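PDB 6PTR: beta sliding clamp from Bartonella birtlesii LL-WM9, which probably encircles DNA as a ring-shaped head-to-tail homodimer, tethering DNA polymerases and other proteins to it and conferring processivity. Local coordinates for residues D56-S64 with G243-L251; Y163-V173 with V252-Q260. All coordinates share one frame; numbering follows the deposited sequence.

Interaction 1 (D56-S64 with G243-L251). With EDO (1,2-ethanediol), chain Q.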
loop_
_atom_site.group_PDB
_atom_site.type_symbol
_atom_site.label_atom_id
_atom_site.label_comp_id
_atom_site.label_asym_id
_atom_site.label_seq_id
_atom_site.Cartn_x
_atom_site.Cartn_y
_atom_site.Cartn_z
ATOM N N ASP C 56 6.016 -20.255 14.740
ATOM C CA ASP C 56 7.295 -19.574 14.862
ATOM C C ASP C 56 8.027 -19.963 16.148
ATOM O O ASP C 56 8.950 -19.257 16.566
ATOM C CB ASP C 56 7.103 -18.059 14.768
ATOM C CG ASP C 56 6.350 -17.473 15.954
ATOM O OD1 ASP C 56 6.068 -18.181 16.937
ATOM O OD2 ASP C 56 6.051 -16.261 15.889
ATOM N N LEU C 57 7.616 -21.070 16.771
ATOM C CA LEU C 57 8.105 -21.633 18.037
ATOM C C LEU C 57 7.496 -20.951 19.259
ATOM O O LEU C 57 7.496 -21.538 20.347
ATOM C CB LEU C 57 9.640 -21.599 18.134
ATOM C CG LEU C 57 10.379 -22.384 17.046
ATOM C CD1 LEU C 57 11.880 -22.299 17.271
ATOM C CD2 LEU C 57 9.895 -23.824 17.017
ATOM N N ASP C 58 6.982 -19.731 19.115
ATOM C CA ASP C 58 6.263 -19.080 20.212
ATOM C C ASP C 58 4.753 -19.222 20.073
ATOM O O ASP C 58 4.047 -19.376 21.070
ATOM C CB ASP C 58 6.610 -17.589 20.288
ATOM C CG ASP C 58 8.056 -17.349 20.657
ATOM O OD1 ASP C 58 8.628 -18.197 21.365
ATOM O OD2 ASP C 58 8.614 -16.316 20.231
ATOM N N LEU C 59 4.274 -19.181 18.845
ATOM C CA LEU C 59 2.864 -19.283 18.503
ATOM C C LEU C 59 2.715 -20.375 17.460
ATOM O O LEU C 59 3.479 -20.427 16.496
ATOM C CB LEU C 59 2.343 -17.956 17.930
ATOM C CG LEU C 59 0.895 -17.888 17.428
ATOM C CD1 LEU C 59 -0.084 -18.176 18.569
ATOM C CD2 LEU C 59 0.635 -16.483 16.826
ATOM N N GLU C 60 1.719 -21.228 17.640
ATOM C CA GLU C 60 1.390 -22.275 16.671
ATOM C C GLU C 60 -0.073 -22.141 16.294
ATOM O O GLU C 60 -0.903 -21.858 17.152
ATOM C CB GLU C 60 1.635 -23.661 17.273
ATOM C CG GLU C 60 1.260 -24.845 16.396
ATOM C CD GLU C 60 1.246 -26.132 17.197
ATOM O OE1 GLU C 60 0.199 -26.446 17.806
ATOM O OE2 GLU C 60 2.293 -26.805 17.251
ATOM N N VAL C 61 -0.395 -22.329 15.013
ATOM C CA VAL C 61 -1.773 -22.294 14.539
ATOM C C VAL C 61 -2.025 -23.546 13.717
ATOM O O VAL C 61 -1.167 -23.959 12.932
ATOM C CB VAL C 61 -2.066 -21.034 13.706
ATOM C CG1 VAL C 61 -3.537 -20.985 13.289
ATOM C CG2 VAL C 61 -1.706 -19.800 14.512
ATOM N N THR C 62 -3.184 -24.158 13.912
ATOM C CA THR C 62 -3.600 -25.272 13.074
ATOM C C THR C 62 -5.006 -25.001 12.571
ATOM O O THR C 62 -5.821 -24.407 13.272
ATOM C CB THR C 62 -3.583 -26.593 13.824
ATOM O OG1 THR C 62 -4.568 -26.566 14.866
ATOM C CG2 THR C 62 -2.188 -26.855 14.430
ATOM N N GLU C 63 -5.283 -25.433 11.348
ATOM C CA GLU C 63 -6.653 -25.460 10.869
ATOM C C GLU C 63 -6.844 -26.761 10.125
ATOM O O GLU C 63 -5.924 -27.231 9.456
ATOM C CB GLU C 63 -7.009 -24.316 9.934
ATOM C CG GLU C 63 -8.554 -24.313 9.730
ATOM C CD GLU C 63 -8.971 -23.455 8.608
ATOM O OE1 GLU C 63 -9.932 -23.807 7.893
ATOM O OE2 GLU C 63 -8.310 -22.425 8.431
ATOM N N SER C 64 -8.032 -27.334 10.242
ATOM C CA SER C 64 -8.295 -28.625 9.638
ATOM C C SER C 64 -9.570 -28.538 8.833
ATOM O O SER C 64 -10.472 -27.769 9.171
ATOM C CB SER C 64 -8.439 -29.699 10.704
ATOM O OG SER C 64 -7.390 -29.565 11.647
ATOM N N GLY C 243 -13.980 -22.781 16.033
ATOM C CA GLY C 243 -14.196 -23.352 14.714
ATOM C C GLY C 243 -13.286 -24.545 14.494
ATOM O O GLY C 243 -13.172 -25.443 15.337
ATOM N N SER C 244 -12.611 -24.562 13.348
ATOM C CA SER C 244 -11.628 -25.591 13.043
ATOM C C SER C 244 -10.199 -25.105 13.271
ATOM O O SER C 244 -9.250 -25.741 12.796
ATOM C CB SER C 244 -11.794 -26.050 11.602
ATOM O OG SER C 244 -11.698 -24.904 10.776
ATOM N N VAL C 245 -10.029 -24.011 14.005
ATOM C CA VAL C 245 -8.732 -23.375 14.195
ATOM C C VAL C 245 -8.329 -23.518 15.652
ATOM O O VAL C 245 -9.163 -23.373 16.556
ATOM C CB VAL C 245 -8.778 -21.886 13.775
ATOM C CG1 VAL C 245 -7.430 -21.206 14.009
ATOM C CG2 VAL C 245 -9.205 -21.776 12.327
ATOM N N VAL C 246 -7.052 -23.810 15.883
ATOM C CA VAL C 246 -6.502 -23.798 17.235
ATOM C C VAL C 246 -5.251 -22.933 17.242
ATOM O O VAL C 246 -4.341 -23.165 16.441
ATOM C CB VAL C 246 -6.177 -25.219 17.735
ATOM C CG1 VAL C 246 -5.578 -25.142 19.146
ATOM C CG2 VAL C 246 -7.411 -26.131 17.724
ATOM N N PHE C 247 -5.206 -21.938 18.142
ATOM C CA PHE C 247 -4.030 -21.100 18.419
ATOM C C PHE C 247 -3.416 -21.518 19.746
ATOM O O PHE C 247 -4.109 -21.489 20.764
ATOM C CB PHE C 247 -4.387 -19.620 18.587
ATOM C CG PHE C 247 -4.843 -18.928 17.349
ATOM C CD1 PHE C 247 -3.929 -18.337 16.504
ATOM C CD2 PHE C 247 -6.195 -18.804 17.070
ATOM C CE1 PHE C 247 -4.345 -17.670 15.358
ATOM C CE2 PHE C 247 -6.622 -18.130 15.930
ATOM C CZ PHE C 247 -5.697 -17.566 15.073
ATOM N N THR C 248 -2.118 -21.830 19.766
ATOM C CA THR C 248 -1.441 -22.104 21.033
ATOM C C THR C 248 -0.226 -21.196 21.134
ATOM O O THR C 248 0.603 -21.165 20.218
ATOM C CB THR C 248 -1.013 -23.565 21.165
ATOM O OG1 THR C 248 -2.133 -24.421 20.894
ATOM C CG2 THR C 248 -0.509 -23.828 22.611
ATOM N N SER C 249 -0.124 -20.462 22.242
ATOM C CA SER C 249 0.914 -19.448 22.390
ATOM C C SER C 249 1.624 -19.620 23.718
ATOM O O SER C 249 0.996 -19.945 24.730
ATOM C CB SER C 249 0.333 -18.039 22.318
ATOM O OG SER C 249 1.383 -17.069 22.443
ATOM N N LYS C 250 2.938 -19.417 23.710
ATOM C CA LYS C 250 3.618 -19.170 24.973
ATOM C C LYS C 250 3.031 -17.919 25.608
ATOM O O LYS C 250 2.440 -17.073 24.942
ATOM C CB LYS C 250 5.121 -19.005 24.759
ATOM C CG LYS C 250 5.793 -20.323 24.424
ATOM C CD LYS C 250 7.265 -20.170 24.095
ATOM C CE LYS C 250 7.800 -21.475 23.537
ATOM N NZ LYS C 250 9.205 -21.353 23.068
ATOM N N LEU C 251 3.167 -17.825 26.922
ATOM C CA LEU C 251 2.806 -16.613 27.640
ATOM C C LEU C 251 4.078 -15.825 27.894
ATOM O O LEU C 251 5.173 -16.386 27.911
ATOM C CB LEU C 251 2.096 -16.949 28.955
ATOM C CG LEU C 251 0.714 -17.580 28.711
ATOM C CD1 LEU C 251 0.165 -18.244 29.969
ATOM C CD2 LEU C 251 -0.275 -16.528 28.192
HETATM C C1 EDO Q . 3.669 -22.935 21.293
HETATM O O1 EDO Q . 4.960 -23.013 21.910
HETATM C C2 EDO Q . 3.543 -24.070 20.286
HETATM O O2 EDO Q . 2.917 -25.201 20.904
HETATM O O HOH W 1 -2.115 -24.789 17.991
HETATM O O HOH W 2 -7.074 -27.325 13.874
HETATM O O HOH W 3 -11.943 -25.332 7.894
#
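E60 and T248 face each other as a hydrogen-bonded pair of two antiparallel strands: E60 N donates to T248 O (2.8 Å) and T248 N to E60 O (2.9 Å). T62 and V246 repeat this, and K250 N meets D58 O at 2.9 Å, nearly straight (167°). Beyond it K250 NZ makes a long salt bridge to D58 OD1 (3.6 Å) and a weak bond to L57 O. The side chains of L59, V61 and E63 share one face with V245, F247 and S249. There L59, its CG anti to the backbone N (chi1 176°), brings CD1 to the edge of the F247 ring, while V61 CG1 lies over a face of that ring and meets V245 CG1 at 4.0 Å; L220 and E216 of helix 211-221 also pack against F247. On the other face a water oxygen lies 2.9 Å from E60 OE1 and also near T248 OG1 and V246 O; R239 binds T248 OG1. Ahead of the strand D56 OD1 accepts from D58 N (an Asx turn) and L59 N (an Asx motif); K212 takes OD2. Strands 59-69 and 245-250 thus fuse the sheets of the N-terminal and central domains into one continuous antiparallel sheet, as in other members of this family.

Interaction 2 (Y163-V173 with V252-Q260)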
loop_
_atom_site.group_PDB
_atom_site.type_symbol
_atom_site.label_atom_id
_atom_site.label_comp_id
_atom_site.label_asym_id
_atom_site.label_seq_id
_atom_site.Cartn_x
_atom_site.Cartn_y
_atom_site.Cartn_z
ATOM N N TYR C 163 9.371 -5.609 27.475
ATOM C CA TYR C 163 8.841 -6.843 26.884
ATOM C C TYR C 163 7.577 -7.328 27.586
ATOM O O TYR C 163 6.688 -7.888 26.927
ATOM C CB TYR C 163 9.904 -7.949 26.877
ATOM C CG TYR C 163 10.032 -8.688 28.191
ATOM C CD1 TYR C 163 9.422 -9.930 28.386
ATOM C CD2 TYR C 163 10.752 -8.139 29.244
ATOM C CE1 TYR C 163 9.534 -10.603 29.604
ATOM C CE2 TYR C 163 10.869 -8.798 30.455
ATOM C CZ TYR C 163 10.260 -10.024 30.634
ATOM O OH TYR C 163 10.392 -10.657 31.849
ATOM N N TYR C 164 7.444 -7.125 28.902
ATOM C CA TYR C 164 6.228 -7.634 29.527
ATOM C C TYR C 164 5.069 -6.664 29.425
ATOM O O TYR C 164 4.002 -6.954 29.965
ATOM C CB TYR C 164 6.448 -8.051 30.997
ATOM C CG TYR C 164 7.118 -7.065 31.919
ATOM C CD1 TYR C 164 6.431 -5.958 32.412
ATOM C CD2 TYR C 164 8.421 -7.283 32.355
ATOM C CE1 TYR C 164 7.058 -5.059 33.293
ATOM C CE2 TYR C 164 9.050 -6.400 33.216
ATOM C CZ TYR C 164 8.366 -5.293 33.685
ATOM O OH TYR C 164 9.003 -4.426 34.552
ATOM N N LEU C 165 5.265 -5.515 28.767
ATOM C CA LEU C 165 4.158 -4.699 28.293
ATOM C C LEU C 165 3.748 -5.061 26.873
ATOM O O LEU C 165 2.769 -4.510 26.374
ATOM C CB LEU C 165 4.521 -3.199 28.337
ATOM C CG LEU C 165 4.797 -2.588 29.719
ATOM C CD1 LEU C 165 4.796 -1.073 29.607
ATOM C CD2 LEU C 165 3.769 -3.027 30.735
ATOM N N ASN C 166 4.467 -5.970 26.211
ATOM C CA ASN C 166 4.175 -6.331 24.818
ATOM C C ASN C 166 3.122 -7.442 24.767
ATOM O O ASN C 166 3.306 -8.478 24.157
ATOM C CB ASN C 166 5.450 -6.760 24.093
ATOM C CG ASN C 166 6.239 -5.574 23.515
ATOM O OD1 ASN C 166 6.466 -5.490 22.300
ATOM N ND2 ASN C 166 6.638 -4.650 24.382
ATOM N N GLY C 167 2.004 -7.197 25.428
ATOM C CA GLY C 167 0.928 -8.176 25.431
ATOM C C GLY C 167 -0.203 -7.638 26.267
ATOM O O GLY C 167 -0.178 -6.481 26.690
ATOM N N ILE C 168 -1.190 -8.490 26.524
ATOM C CA ILE C 168 -2.378 -8.102 27.278
ATOM C C ILE C 168 -2.407 -8.888 28.575
ATOM O O ILE C 168 -2.219 -10.109 28.572
ATOM C CB ILE C 168 -3.664 -8.359 26.477
ATOM C CG1 ILE C 168 -3.736 -7.437 25.267
ATOM C CG2 ILE C 168 -4.903 -8.178 27.385
ATOM C CD1 ILE C 168 -4.991 -7.702 24.403
ATOM N N TYR C 169 -2.652 -8.203 29.677
ATOM C CA TYR C 169 -2.708 -8.869 30.976
ATOM C C TYR C 169 -4.132 -9.367 31.171
ATOM O O TYR C 169 -5.047 -8.568 31.359
ATOM C CB TYR C 169 -2.291 -7.916 32.087
ATOM C CG TYR C 169 -2.253 -8.537 33.473
ATOM C CD1 TYR C 169 -1.649 -9.771 33.684
ATOM C CD2 TYR C 169 -2.837 -7.897 34.568
ATOM C CE1 TYR C 169 -1.615 -10.359 34.967
ATOM C CE2 TYR C 169 -2.794 -8.473 35.841
ATOM C CZ TYR C 169 -2.179 -9.689 36.022
ATOM O OH TYR C 169 -2.145 -10.262 37.265
ATOM N N PHE C 170 -4.294 -10.696 31.174
ATOM C CA PHE C 170 -5.567 -11.417 31.140
ATOM C C PHE C 170 -5.720 -12.016 32.534
ATOM O O PHE C 170 -4.922 -12.876 32.908
ATOM C CB PHE C 170 -5.434 -12.483 30.048
ATOM C CG PHE C 170 -6.674 -13.298 29.727
ATOM C CD1 PHE C 170 -7.581 -12.860 28.782
ATOM C CD2 PHE C 170 -6.810 -14.582 30.222
ATOM C CE1 PHE C 170 -8.666 -13.645 28.425
ATOM C CE2 PHE C 170 -7.907 -15.378 29.859
ATOM C CZ PHE C 170 -8.824 -14.892 28.963
ATOM N N HIS C 171 -6.681 -11.522 33.329
ATOM C CA HIS C 171 -6.693 -11.859 34.753
ATOM C C HIS C 171 -8.090 -11.712 35.339
ATOM O O HIS C 171 -8.980 -11.091 34.750
ATOM C CB HIS C 171 -5.670 -10.982 35.523
ATOM C CG HIS C 171 -5.975 -9.509 35.514
ATOM N ND1 HIS C 171 -5.950 -8.745 34.367
ATOM C CD2 HIS C 171 -6.270 -8.654 36.528
ATOM C CE1 HIS C 171 -6.221 -7.482 34.670
ATOM N NE2 HIS C 171 -6.414 -7.400 35.979
ATOM N N ILE C 172 -8.257 -12.273 36.550
ATOM C CA ILE C 172 -9.509 -12.256 37.291
ATOM C C ILE C 172 -9.450 -11.169 38.346
ATOM O O ILE C 172 -8.410 -10.960 38.988
ATOM C CB ILE C 172 -9.774 -13.627 37.943
ATOM C CG1 ILE C 172 -9.928 -14.702 36.862
ATOM C CG2 ILE C 172 -10.999 -13.586 38.833
ATOM C CD1 ILE C 172 -10.866 -14.314 35.755
ATOM N N VAL C 173 -10.577 -10.494 38.546
ATOM C CA VAL C 173 -10.719 -9.452 39.559
ATOM C C VAL C 173 -11.791 -9.935 40.518
ATOM O O VAL C 173 -12.962 -10.070 40.137
ATOM C CB VAL C 173 -11.093 -8.092 38.955
ATOM C CG1 VAL C 173 -11.296 -7.064 40.076
ATOM C CG2 VAL C 173 -10.026 -7.624 37.993
ATOM N N VAL C 252 3.935 -14.516 28.063
ATOM C CA VAL C 252 5.112 -13.701 28.363
ATOM C C VAL C 252 5.592 -14.023 29.767
ATOM O O VAL C 252 4.812 -13.974 30.725
ATOM C CB VAL C 252 4.782 -12.211 28.216
ATOM C CG1 VAL C 252 6.006 -11.358 28.586
ATOM C CG2 VAL C 252 4.310 -11.904 26.814
ATOM N N ASP C 253 6.886 -14.319 29.902
ATOM C CA ASP C 253 7.479 -14.724 31.178
ATOM C C ASP C 253 7.926 -13.465 31.904
ATOM O O ASP C 253 9.086 -13.054 31.833
ATOM C CB ASP C 253 8.640 -15.691 30.950
ATOM C CG ASP C 253 9.252 -16.187 32.245
ATOM O OD1 ASP C 253 8.748 -15.823 33.325
ATOM O OD2 ASP C 253 10.240 -16.949 32.180
ATOM N N GLY C 254 6.995 -12.863 32.630
ATOM C CA GLY C 254 7.273 -11.661 33.397
ATOM C C GLY C 254 6.081 -11.342 34.269
ATOM O O GLY C 254 5.060 -12.033 34.247
ATOM N N THR C 255 6.221 -10.289 35.057
ATOM C CA THR C 255 5.152 -9.850 35.946
ATOM C C THR C 255 4.607 -8.512 35.450
ATOM O O THR C 255 5.363 -7.550 35.319
ATOM C CB THR C 255 5.660 -9.727 37.379
ATOM O OG1 THR C 255 6.138 -11.008 37.809
ATOM C CG2 THR C 255 4.536 -9.284 38.291
ATOM N N PHE C 256 3.297 -8.450 35.208
ATOM C CA PHE C 256 2.684 -7.210 34.729
ATOM C C PHE C 256 2.657 -6.161 35.848
ATOM O O PHE C 256 2.513 -6.502 37.026
ATOM C CB PHE C 256 1.267 -7.505 34.229
ATOM C CG PHE C 256 0.713 -6.471 33.297
ATOM C CD1 PHE C 256 1.134 -6.425 31.979
ATOM C CD2 PHE C 256 -0.226 -5.535 33.736
ATOM C CE1 PHE C 256 0.633 -5.473 31.095
ATOM C CE2 PHE C 256 -0.747 -4.591 32.855
ATOM C CZ PHE C 256 -0.306 -4.569 31.518
ATOM N N PRO C 257 2.807 -4.871 35.516
ATOM C CA PRO C 257 2.809 -3.841 36.568
ATOM C C PRO C 257 1.484 -3.741 37.310
ATOM O O PRO C 257 0.441 -4.222 36.866
ATOM C CB PRO C 257 3.106 -2.531 35.811
ATOM C CG PRO C 257 3.790 -2.971 34.532
ATOM C CD PRO C 257 3.191 -4.334 34.194
ATOM N N ASP C 258 1.558 -3.083 38.469
ATOM C CA ASP C 258 0.409 -2.833 39.343
ATOM C C ASP C 258 -0.389 -1.679 38.734
ATOM O O ASP C 258 -0.394 -0.543 39.214
ATOM C CB ASP C 258 0.903 -2.547 40.754
ATOM C CG ASP C 258 -0.218 -2.379 41.766
ATOM O OD1 ASP C 258 -1.397 -2.571 41.417
ATOM O OD2 ASP C 258 0.117 -2.048 42.918
ATOM N N TYR C 259 -1.073 -2.006 37.628
ATOM C CA TYR C 259 -1.707 -1.000 36.781
ATOM C C TYR C 259 -2.827 -0.253 37.487
ATOM O O TYR C 259 -3.161 0.858 37.073
ATOM C CB TYR C 259 -2.257 -1.644 35.493
ATOM C CG TYR C 259 -3.395 -2.578 35.816
ATOM C CD1 TYR C 259 -4.704 -2.097 35.904
ATOM C CD2 TYR C 259 -3.159 -3.912 36.120
ATOM C CE1 TYR C 259 -5.746 -2.922 36.271
ATOM C CE2 TYR C 259 -4.214 -4.757 36.491
ATOM C CZ TYR C 259 -5.488 -4.249 36.568
ATOM O OH TYR C 259 -6.541 -5.038 36.948
ATOM N N GLN C 260 -3.444 -0.835 38.524
ATOM C CA GLN C 260 -4.518 -0.126 39.214
ATOM C C GLN C 260 -4.019 1.171 39.829
ATOM O O GLN C 260 -4.807 2.098 40.020
ATOM C CB GLN C 260 -5.156 -1.021 40.280
ATOM C CG GLN C 260 -5.874 -2.204 39.647
ATOM C CD GLN C 260 -6.492 -3.143 40.665
ATOM O OE1 GLN C 260 -6.685 -2.781 41.822
ATOM N NE2 GLN C 260 -6.816 -4.351 40.231
#
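The loop that leaves the last strand of the central domain toward the C-terminal domain runs here across strand 167-173 and the 3-10 turn before it, beside bound griselimycin: Y164 and P257 pack on the peptide and the D258 backbone hydrogen-bonds to it. F256 is the main anchor. Its ring lies under Y169 CB, which sits 3.5 Å from the centroid and almost on the ring normal, while P257 CD covers the opposite face. In return F256 CB stands over one face of the Y169 ring, 3.9 Å from its centroid; the two planes are nearly parallel (13°) but so far slid that the rings barely overlap. L165 CD2 reaches P257 CD at 3.7 Å, and T255 O rests over a face of the Y164 ring. At the outer end Y163 OH donates to D253 O (2.7 Å), with V252 CG1 3.7 Å from Y163 CD1. With CG between its backbone N and carbonyl carbon (chi1 64°), H171 lays its ring against Y169 CE2 and donates from ND1 to Y169 O, from above the carbonyl plane. That bond should limit rotation of the imidazole, whose NE2 meets Y259 OH edge-on at 2.6 Å, a hydroxyl also bound by R181.

The two contacts follow one another along the chain, since 243-251 runs directly into 252-260, yet they do different work. Interaction 1 joins the N-terminal and central domains by main-chain hydrogen bonds between regular strands, with buried side chains on one face and, on the other, a partly exposed face with threonines, E60 and ordered waters. Interaction 2 stays largely within the central domain and relies on side chains: aromatic faces, a proline and two hydroxyl bonds hold an irregular loop to a strand of a second sheet. Both are partly buried, and their centres lie about 21 Å apart. Griselimycin touches interaction 2, whereas 1,2-ethanediol, probably from the crystallisation liquor, sits at interaction 1.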